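Local coordinates for protein ecto-NAD+ glycohydrolase (CD38 molecule) (Bos taurus, PDB 3GC6) that is an ecto-enzyme of the ADP-ribosyl cyclase family, the bovine CD38 molecule, and is built partly round a parallel beta-sheet, at residues V167-S172 and S181-V186. The protein carries 1 engineered substitution. Sequence-based numbering, arbitrary orientation. Where two conformers were deposited one is given.
With NAG (2-acetamido-2-deoxy-beta-D-glucopyranose), chain C; SO4 (sulfate ion), chain G.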
loop_
_atom_site.group_PDB
_atom_site.type_symbol
_atom_site.label_atom_id
_atom_site.label_comp_id
_atom_site.label_asym_id
_atom_site.label_seq_id
_atom_site.Cartn_x
_atom_site.Cartn_y
_atom_site.Cartn_z
ATOM N N VAL A 167 27.611 2.252 10.136
ATOM C CA VAL A 167 28.129 2.601 8.804
ATOM C C VAL A 167 29.117 1.556 8.312
ATOM O O VAL A 167 29.940 1.051 9.082
ATOM C CB VAL A 167 28.774 4.021 8.732
ATOM C CG1 VAL A 167 29.969 4.137 9.674
ATOM C CG2 VAL A 167 29.199 4.360 7.303
ATOM N N VAL A 168 29.008 1.225 7.028
ATOM C CA VAL A 168 29.921 0.271 6.377
ATOM C C VAL A 168 30.882 1.050 5.484
ATOM O O VAL A 168 30.475 1.692 4.516
ATOM C CB VAL A 168 29.113 -0.681 5.495
ATOM C CG1 VAL A 168 30.012 -1.750 4.882
ATOM C CG2 VAL A 168 28.025 -1.359 6.324
ATOM N N LEU A 169 32.170 0.952 5.817
ATOM C CA LEU A 169 33.212 1.693 5.122
ATOM C C LEU A 169 34.246 0.738 4.501
ATOM O O LEU A 169 34.319 -0.429 4.885
ATOM C CB LEU A 169 33.895 2.660 6.083
ATOM C CG LEU A 169 32.965 3.717 6.669
ATOM C CD1 LEU A 169 33.720 4.590 7.673
ATOM C CD2 LEU A 169 32.391 4.629 5.570
ATOM N N ASN A 170 35.020 1.265 3.559
ATOM C CA ASN A 170 35.890 0.430 2.722
ATOM C C ASN A 170 37.330 0.433 3.208
ATOM O O ASN A 170 38.036 1.412 3.000
ATOM C CB ASN A 170 35.822 0.957 1.292
ATOM C CG ASN A 170 36.358 -0.035 0.278
ATOM O OD1 ASN A 170 37.349 -0.730 0.535
ATOM N ND2 ASN A 170 35.668 -0.114 -0.869
ATOM N N GLY A 171 37.713 -0.645 3.892
ATOM C CA GLY A 171 39.058 -0.825 4.425
ATOM C C GLY A 171 40.082 -1.100 3.340
ATOM O O GLY A 171 41.273 -1.180 3.653
ATOM N N SER A 172 39.635 -1.225 2.093
ATOM C CA SER A 172 40.557 -1.442 0.972
ATOM C C SER A 172 40.889 -0.155 0.216
ATOM O O SER A 172 41.587 -0.178 -0.801
ATOM C CB SER A 172 40.083 -2.573 0.043
ATOM O OG SER A 172 40.312 -3.825 0.670
ATOM N N SER A 181 32.696 12.981 0.203
ATOM C CA SER A 181 31.655 12.034 -0.193
ATOM C C SER A 181 30.317 12.495 0.347
ATOM O O SER A 181 30.255 13.355 1.221
ATOM C CB SER A 181 31.952 10.633 0.368
ATOM O OG SER A 181 31.817 10.605 1.784
ATOM N N ILE A 182 29.241 11.933 -0.189
ATOM C CA ILE A 182 27.931 12.316 0.324
ATOM C C ILE A 182 27.812 11.940 1.814
ATOM O O ILE A 182 27.197 12.649 2.601
ATOM C CB ILE A 182 26.750 11.762 -0.527
ATOM C CG1 ILE A 182 25.435 12.418 -0.115
ATOM C CG2 ILE A 182 26.703 10.214 -0.527
ATOM C CD1 ILE A 182 24.380 12.309 -1.198
ATOM N N PHE A 183 28.410 10.812 2.185
ATOM C CA PHE A 183 28.372 10.413 3.589
ATOM C C PHE A 183 29.117 11.439 4.458
ATOM O O PHE A 183 28.649 11.867 5.526
ATOM C CB PHE A 183 28.982 9.015 3.806
ATOM C CG PHE A 183 29.148 8.682 5.266
ATOM C CD1 PHE A 183 28.044 8.470 6.067
ATOM C CD2 PHE A 183 30.412 8.614 5.832
ATOM C CE1 PHE A 183 28.174 8.199 7.432
ATOM C CE2 PHE A 183 30.587 8.314 7.181
ATOM C CZ PHE A 183 29.458 8.109 7.998
ATOM N N GLY A 184 30.275 11.871 3.980
ATOM C CA GLY A 184 31.116 12.750 4.794
ATOM C C GLY A 184 30.651 14.201 4.789
ATOM O O GLY A 184 30.847 14.920 5.752
ATOM N N ARG A 185 30.060 14.623 3.680
ATOM C CA ARG A 185 29.704 16.034 3.509
ATOM C C ARG A 185 28.282 16.328 4.003
ATOM O O ARG A 185 28.023 17.407 4.571
ATOM C CB ARG A 185 29.827 16.407 2.023
ATOM C CG ARG A 185 29.386 17.833 1.684
ATOM C CD ARG A 185 29.421 18.115 0.163
ATOM N NE ARG A 185 28.568 17.218 -0.632
ATOM C CZ ARG A 185 29.055 16.187 -1.320
ATOM N NH1 ARG A 185 30.361 15.965 -1.293
ATOM N NH2 ARG A 185 28.273 15.379 -2.023
ATOM N N VAL A 186 27.373 15.360 3.803
ATOM C CA VAL A 186 25.954 15.581 4.045
ATOM C C VAL A 186 25.386 14.717 5.175
ATOM O O VAL A 186 24.579 15.188 5.984
ATOM C CB VAL A 186 25.110 15.338 2.751
ATOM C CG1 VAL A 186 23.659 15.635 3.031
ATOM C CG2 VAL A 186 25.613 16.208 1.611
HETATM C C1 NAG C . 36.235 -0.850 -2.003
HETATM C C2 NAG C . 35.259 -2.012 -2.240
HETATM C C3 NAG C . 35.567 -2.672 -3.597
HETATM C C4 NAG C . 35.753 -1.672 -4.748
HETATM C C5 NAG C . 36.690 -0.550 -4.306
HETATM C C6 NAG C . 36.842 0.563 -5.357
HETATM C C7 NAG C . 34.390 -3.152 -0.244
HETATM C C8 NAG C . 34.709 -4.069 0.896
HETATM N N2 NAG C . 35.351 -3.019 -1.177
HETATM O O3 NAG C . 34.580 -3.634 -3.913
HETATM O O4 NAG C . 36.298 -2.339 -5.897
HETATM O O5 NAG C . 36.162 0.024 -3.121
HETATM O O6 NAG C . 35.573 1.040 -5.760
HETATM O O7 NAG C . 33.298 -2.578 -0.299
HETATM S S SO4 G . 30.086 9.362 -3.052
HETATM O O1 SO4 G . 29.517 10.588 -2.494
HETATM O O2 SO4 G . 29.121 8.790 -3.976
HETATM O O3 SO4 G . 31.298 9.771 -3.769
HETATM O O4 SO4 G . 30.455 8.406 -2.010
#
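Val167 and Phe183 meet where the first strand of a beta-alpha-beta unit is covered by its own helix, a compact example of how such a crossover packs against a parallel sheet. Strand 164-170 and helix 182-187 are followed in the unit by strand 196-203, whose Leu197 and Ala199 also touch Val167. In one of the two conformers modelled for Val167, its methyl CG2 sits over one face of the Phe183 ring, 4.1 Å from the centroid and 22° off the normal, a CH-pi contact that the other conformer may not share. Offset toward the rim, Val167 CG2 comes nearest to Phe183 CZ, at 3.8 Å. The CG of Phe183 stands anti to the backbone N (chi1 171°), which carries the phenyl group from the first turn of the helix toward the sheet. Leu169, two residues further along the strand, adds a looser apolar touch: its CD2 approaches CE2 of Phe183 obliquely at 4.4 Å. All three side chains are buried, and across this interface the contact is entirely apolar.

At the end of the strand, Asn170 carries N-acetylglucosamine on ND2, and its OD1 accepts from Ser172 N in an Asx turn. At the helix start, Ile182 N donates to an oxygen of a sulfate probably from the crystallisation liquor, while the N-cap residue Ser181 takes Gly184 N onto its OG at 3.0 Å, with an N-H...O angle of 153°.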